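Local structure of clavulanic acid biosynthesis oligopeptide binding protein 2 (Streptomyces clavuligerus, 2WOL) at residues A[94-106]-A[170-184]. The protein probably binds peptides as an extracellular solute-binding protein of family 5, and belongs to the biosynthetic pathway of the beta-lactamase inhibitor clavulanic acid. Sequence-based numbering, arbitrary orientation.
Sequences DGGRTWTYRLRRG and HTIVFRLTRPFSDFD
Strands 98-102 and 171-175, the central pair of a four-stranded antiparallel sheet, are joined through W99 with F174 and Y101 with I172, their hydrogen-bonded pairs. W99 N gives to F174 O (2.9 Å), and F174 N returns an almost straight bond to W99 O (2.7 Å, 178° at the hydrogen). T98, T100 and V173 occupy the face that also bears R102 and R175; T98 CG2 meets V173 CG1. The other face carries W99, Y101 and F174 with I172, and over it the chain returns after L176. F183 CB sits over the centre of the W99 six-membered ring, 3.4 Å from its centroid, while the two aromatic systems stay oblique. With CG beside its own backbone N (chi1 -71°), the indole turns its edge back toward the preceding loop, and W99 NE1 reaches G96 O in the ring plane (3.1 Å). F180 N takes the same oxygen from the opposite face of its carbonyl, so two donors grip G96 O. The Y101 side chain crosses that of F174 at about a right angle, and its OH donates to D184 OD1 (2.7 Å), at that oxygen's anti lone pair; G90 N is a second donor to D184 OD1. Just before strand 98-102, P179 CG lies over one face of the R97 guanidinium, whose NH1 bonds D94 O in the guanidinium plane, from above the plane of that carbonyl. At the other end R105 CD covers one face of the H170 ring (3.7 Å to the centroid). Helix 117-127 packs against I172 and F174 and the start of helix 183-186 against W99, as in an antiparallel sheet with helices on one face, here with a classic beta bulge at R97 and T98 against strand 91-93, within a family 5 solute-binding protein.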
# COMPACT_ATOMS: atom_id res chain seq x y z
N ASP A 94 -9.24 -21.90 17.12
CA ASP A 94 -10.49 -21.21 17.50
C ASP A 94 -11.20 -20.55 16.31
O ASP A 94 -11.72 -19.44 16.43
CB ASP A 94 -10.24 -20.21 18.63
CG ASP A 94 -9.77 -20.87 19.92
OD1 ASP A 94 -10.24 -22.00 20.22
OD2 ASP A 94 -8.95 -20.27 20.64
N GLY A 95 -11.20 -21.23 15.17
CA GLY A 95 -11.89 -20.76 13.97
C GLY A 95 -11.37 -19.43 13.44
O GLY A 95 -12.17 -18.58 13.02
N GLY A 96 -10.05 -19.25 13.47
CA GLY A 96 -9.41 -18.04 12.97
C GLY A 96 -9.25 -16.93 14.00
O GLY A 96 -8.82 -15.83 13.66
N ARG A 97 -9.59 -17.23 15.25
CA ARG A 97 -9.56 -16.25 16.34
C ARG A 97 -8.26 -16.26 17.14
O ARG A 97 -7.92 -15.27 17.78
CB ARG A 97 -10.73 -16.45 17.30
CG ARG A 97 -12.09 -16.11 16.73
CD ARG A 97 -13.19 -16.59 17.67
NE ARG A 97 -14.53 -16.39 17.13
CZ ARG A 97 -15.17 -17.25 16.34
NH1 ARG A 97 -14.61 -18.40 15.99
NH2 ARG A 97 -16.39 -16.96 15.90
N THR A 98 -7.54 -17.38 17.12
CA THR A 98 -6.32 -17.50 17.91
C THR A 98 -5.11 -17.86 17.05
O THR A 98 -5.12 -18.83 16.29
CB THR A 98 -6.51 -18.50 19.07
OG1 THR A 98 -7.64 -18.09 19.85
CG2 THR A 98 -5.27 -18.55 19.97
N TRP A 99 -4.06 -17.04 17.18
CA TRP A 99 -2.87 -17.16 16.36
C TRP A 99 -1.64 -17.30 17.25
O TRP A 99 -1.36 -16.43 18.08
CB TRP A 99 -2.74 -15.94 15.45
CG TRP A 99 -3.76 -15.92 14.36
CD1 TRP A 99 -5.10 -15.69 14.48
CD2 TRP A 99 -3.51 -16.16 12.97
NE1 TRP A 99 -5.71 -15.76 13.25
CE2 TRP A 99 -4.76 -16.05 12.31
CE3 TRP A 99 -2.37 -16.44 12.22
CZ2 TRP A 99 -4.88 -16.22 10.92
CZ3 TRP A 99 -2.49 -16.60 10.85
CH2 TRP A 99 -3.74 -16.49 10.22
N THR A 100 -0.92 -18.40 17.06
CA THR A 100 0.25 -18.73 17.87
C THR A 100 1.51 -18.75 17.01
O THR A 100 1.52 -19.31 15.91
CB THR A 100 0.05 -20.10 18.56
OG1 THR A 100 -1.14 -20.06 19.36
CG2 THR A 100 1.23 -20.46 19.44
N TYR A 101 2.57 -18.12 17.52
CA TYR A 101 3.88 -18.10 16.87
C TYR A 101 4.96 -18.56 17.84
O TYR A 101 4.86 -18.33 19.05
CB TYR A 101 4.23 -16.69 16.37
CG TYR A 101 3.27 -16.14 15.34
CD1 TYR A 101 2.10 -15.50 15.74
CD2 TYR A 101 3.53 -16.25 13.98
CE1 TYR A 101 1.20 -14.99 14.81
CE2 TYR A 101 2.64 -15.75 13.03
CZ TYR A 101 1.48 -15.12 13.46
OH TYR A 101 0.57 -14.61 12.55
N ARG A 102 5.98 -19.20 17.29
CA ARG A 102 7.11 -19.70 18.07
C ARG A 102 8.38 -19.06 17.54
O ARG A 102 8.73 -19.22 16.37
CB ARG A 102 7.16 -21.23 18.00
CG ARG A 102 5.81 -21.85 18.34
CD ARG A 102 5.77 -23.37 18.34
NE ARG A 102 4.37 -23.79 18.48
CZ ARG A 102 3.71 -23.82 19.63
NH1 ARG A 102 4.30 -23.48 20.77
NH2 ARG A 102 2.43 -24.20 19.65
N LEU A 103 9.05 -18.32 18.41
CA LEU A 103 10.20 -17.51 18.01
C LEU A 103 11.49 -18.32 17.96
O LEU A 103 11.72 -19.21 18.79
CB LEU A 103 10.38 -16.33 18.97
CG LEU A 103 9.49 -15.10 18.80
CD1 LEU A 103 8.07 -15.35 19.32
CD2 LEU A 103 10.12 -13.92 19.52
N ARG A 104 12.34 -17.99 16.99
CA ARG A 104 13.71 -18.51 16.95
C ARG A 104 14.47 -18.09 18.20
O ARG A 104 14.27 -16.98 18.72
CB ARG A 104 14.44 -18.00 15.70
CG ARG A 104 13.91 -18.54 14.39
CD ARG A 104 14.50 -17.77 13.23
NE ARG A 104 14.22 -18.41 11.94
CZ ARG A 104 14.98 -19.35 11.39
NH1 ARG A 104 16.07 -19.78 12.00
NH2 ARG A 104 14.64 -19.86 10.21
N ARG A 105 15.32 -18.98 18.70
CA ARG A 105 16.04 -18.76 19.95
C ARG A 105 17.37 -18.05 19.72
O ARG A 105 17.97 -18.16 18.65
CB ARG A 105 16.31 -20.10 20.66
CG ARG A 105 15.26 -21.18 20.44
CD ARG A 105 14.28 -21.30 21.60
NE ARG A 105 13.45 -22.50 21.46
CZ ARG A 105 12.57 -22.92 22.37
NH1 ARG A 105 12.39 -22.25 23.50
NH2 ARG A 105 11.86 -24.02 22.14
N GLY A 106 17.83 -17.33 20.73
CA GLY A 106 19.16 -16.73 20.74
C GLY A 106 19.41 -15.56 19.80
O GLY A 106 20.56 -15.20 19.55
N HIS A 170 9.87 -17.41 24.09
CA HIS A 170 9.91 -17.76 22.67
C HIS A 170 8.55 -18.17 22.11
O HIS A 170 8.46 -18.81 21.06
CB HIS A 170 10.96 -18.86 22.44
CG HIS A 170 12.33 -18.47 22.89
ND1 HIS A 170 13.11 -17.56 22.22
CD2 HIS A 170 13.05 -18.86 23.97
CE1 HIS A 170 14.25 -17.41 22.86
NE2 HIS A 170 14.24 -18.19 23.92
N THR A 171 7.48 -17.77 22.80
CA THR A 171 6.12 -18.08 22.37
C THR A 171 5.22 -16.87 22.54
O THR A 171 5.27 -16.18 23.56
CB THR A 171 5.54 -19.28 23.15
OG1 THR A 171 6.50 -20.34 23.19
CG2 THR A 171 4.26 -19.79 22.50
N ILE A 172 4.39 -16.61 21.53
CA ILE A 172 3.41 -15.54 21.61
C ILE A 172 2.07 -16.00 21.05
O ILE A 172 2.01 -16.66 20.00
CB ILE A 172 3.93 -14.22 20.94
CG1 ILE A 172 3.01 -13.04 21.28
CG2 ILE A 172 4.13 -14.40 19.42
CD1 ILE A 172 3.66 -11.68 21.08
N VAL A 173 1.00 -15.68 21.77
CA VAL A 173 -0.36 -16.08 21.40
C VAL A 173 -1.26 -14.86 21.29
O VAL A 173 -1.37 -14.08 22.24
CB VAL A 173 -0.97 -17.08 22.43
CG1 VAL A 173 -2.37 -17.49 22.02
CG2 VAL A 173 -0.07 -18.30 22.59
N PHE A 174 -1.89 -14.68 20.13
CA PHE A 174 -2.83 -13.58 19.91
C PHE A 174 -4.26 -14.10 19.93
O PHE A 174 -4.65 -14.92 19.10
CB PHE A 174 -2.55 -12.90 18.57
CG PHE A 174 -1.19 -12.25 18.48
CD1 PHE A 174 -0.10 -12.95 17.96
CD2 PHE A 174 -1.01 -10.94 18.90
CE1 PHE A 174 1.15 -12.36 17.87
CE2 PHE A 174 0.25 -10.34 18.81
CZ PHE A 174 1.33 -11.04 18.29
N ARG A 175 -5.05 -13.62 20.90
CA ARG A 175 -6.45 -14.00 21.02
C ARG A 175 -7.31 -12.87 20.46
O ARG A 175 -7.56 -11.88 21.15
CB ARG A 175 -6.82 -14.28 22.48
CG ARG A 175 -6.10 -15.47 23.11
CD ARG A 175 -6.51 -15.57 24.57
NE ARG A 175 -6.04 -16.80 25.22
CZ ARG A 175 -6.28 -17.10 26.49
NH1 ARG A 175 -6.96 -16.26 27.27
NH2 ARG A 175 -5.82 -18.23 27.00
N LEU A 176 -7.76 -13.04 19.22
CA LEU A 176 -8.45 -11.97 18.51
C LEU A 176 -9.91 -11.84 18.91
O LEU A 176 -10.52 -12.80 19.39
CB LEU A 176 -8.33 -12.16 16.99
CG LEU A 176 -6.94 -12.47 16.40
CD1 LEU A 176 -7.00 -12.59 14.88
CD2 LEU A 176 -5.89 -11.45 16.82
N THR A 177 -10.46 -10.65 18.72
CA THR A 177 -11.85 -10.36 19.06
C THR A 177 -12.83 -10.94 18.04
O THR A 177 -14.04 -11.00 18.28
CB THR A 177 -12.10 -8.84 19.18
OG1 THR A 177 -11.70 -8.20 17.96
CG2 THR A 177 -11.31 -8.25 20.33
N ARG A 178 -12.29 -11.36 16.89
CA ARG A 178 -13.08 -11.89 15.78
C ARG A 178 -12.14 -12.69 14.88
O ARG A 178 -10.93 -12.50 14.94
CB ARG A 178 -13.73 -10.75 14.99
CG ARG A 178 -12.74 -9.79 14.32
CD ARG A 178 -13.32 -8.39 14.14
NE ARG A 178 -13.59 -7.74 15.43
CZ ARG A 178 -13.79 -6.44 15.60
NH1 ARG A 178 -13.74 -5.60 14.57
NH2 ARG A 178 -14.03 -5.97 16.82
N PRO A 179 -12.69 -13.61 14.05
CA PRO A 179 -11.83 -14.31 13.11
C PRO A 179 -11.15 -13.34 12.14
O PRO A 179 -11.77 -12.38 11.69
CB PRO A 179 -12.80 -15.23 12.36
CG PRO A 179 -13.96 -15.38 13.27
CD PRO A 179 -14.09 -14.05 13.95
N PHE A 180 -9.88 -13.59 11.85
CA PHE A 180 -9.14 -12.76 10.90
C PHE A 180 -8.17 -13.60 10.08
O PHE A 180 -7.06 -13.90 10.52
CB PHE A 180 -8.42 -11.60 11.60
CG PHE A 180 -7.96 -10.53 10.66
CD1 PHE A 180 -8.87 -9.60 10.16
CD2 PHE A 180 -6.64 -10.46 10.25
CE1 PHE A 180 -8.47 -8.62 9.27
CE2 PHE A 180 -6.22 -9.47 9.37
CZ PHE A 180 -7.14 -8.56 8.87
N SER A 181 -8.60 -13.95 8.87
CA SER A 181 -7.85 -14.85 7.98
C SER A 181 -6.44 -14.35 7.65
O SER A 181 -5.54 -15.15 7.40
CB SER A 181 -8.63 -15.08 6.68
OG SER A 181 -8.90 -13.86 6.01
N ASP A 182 -6.26 -13.03 7.66
CA ASP A 182 -5.04 -12.41 7.14
C ASP A 182 -4.01 -12.00 8.20
O ASP A 182 -3.18 -11.13 7.96
CB ASP A 182 -5.40 -11.20 6.26
CG ASP A 182 -6.25 -11.58 5.05
OD1 ASP A 182 -6.40 -12.79 4.76
OD2 ASP A 182 -6.77 -10.66 4.40
N PHE A 183 -4.04 -12.66 9.37
CA PHE A 183 -3.20 -12.20 10.48
C PHE A 183 -1.68 -12.27 10.22
O PHE A 183 -0.94 -11.41 10.70
CB PHE A 183 -3.57 -12.90 11.79
CG PHE A 183 -3.13 -12.16 13.02
CD1 PHE A 183 -3.80 -11.01 13.44
CD2 PHE A 183 -2.03 -12.60 13.75
CE1 PHE A 183 -3.40 -10.32 14.56
CE2 PHE A 183 -1.62 -11.91 14.89
CZ PHE A 183 -2.30 -10.77 15.29
N ASP A 184 -1.22 -13.27 9.47
CA ASP A 184 0.20 -13.35 9.12
C ASP A 184 0.68 -12.07 8.42
O ASP A 184 1.83 -11.67 8.55
CB ASP A 184 0.49 -14.55 8.20
CG ASP A 184 0.76 -15.85 8.95
OD1 ASP A 184 0.95 -15.84 10.19
OD2 ASP A 184 0.79 -16.90 8.27
O HOH W 1 -9.50 -15.42 20.50
O HOH W 2 -15.13 -13.93 18.11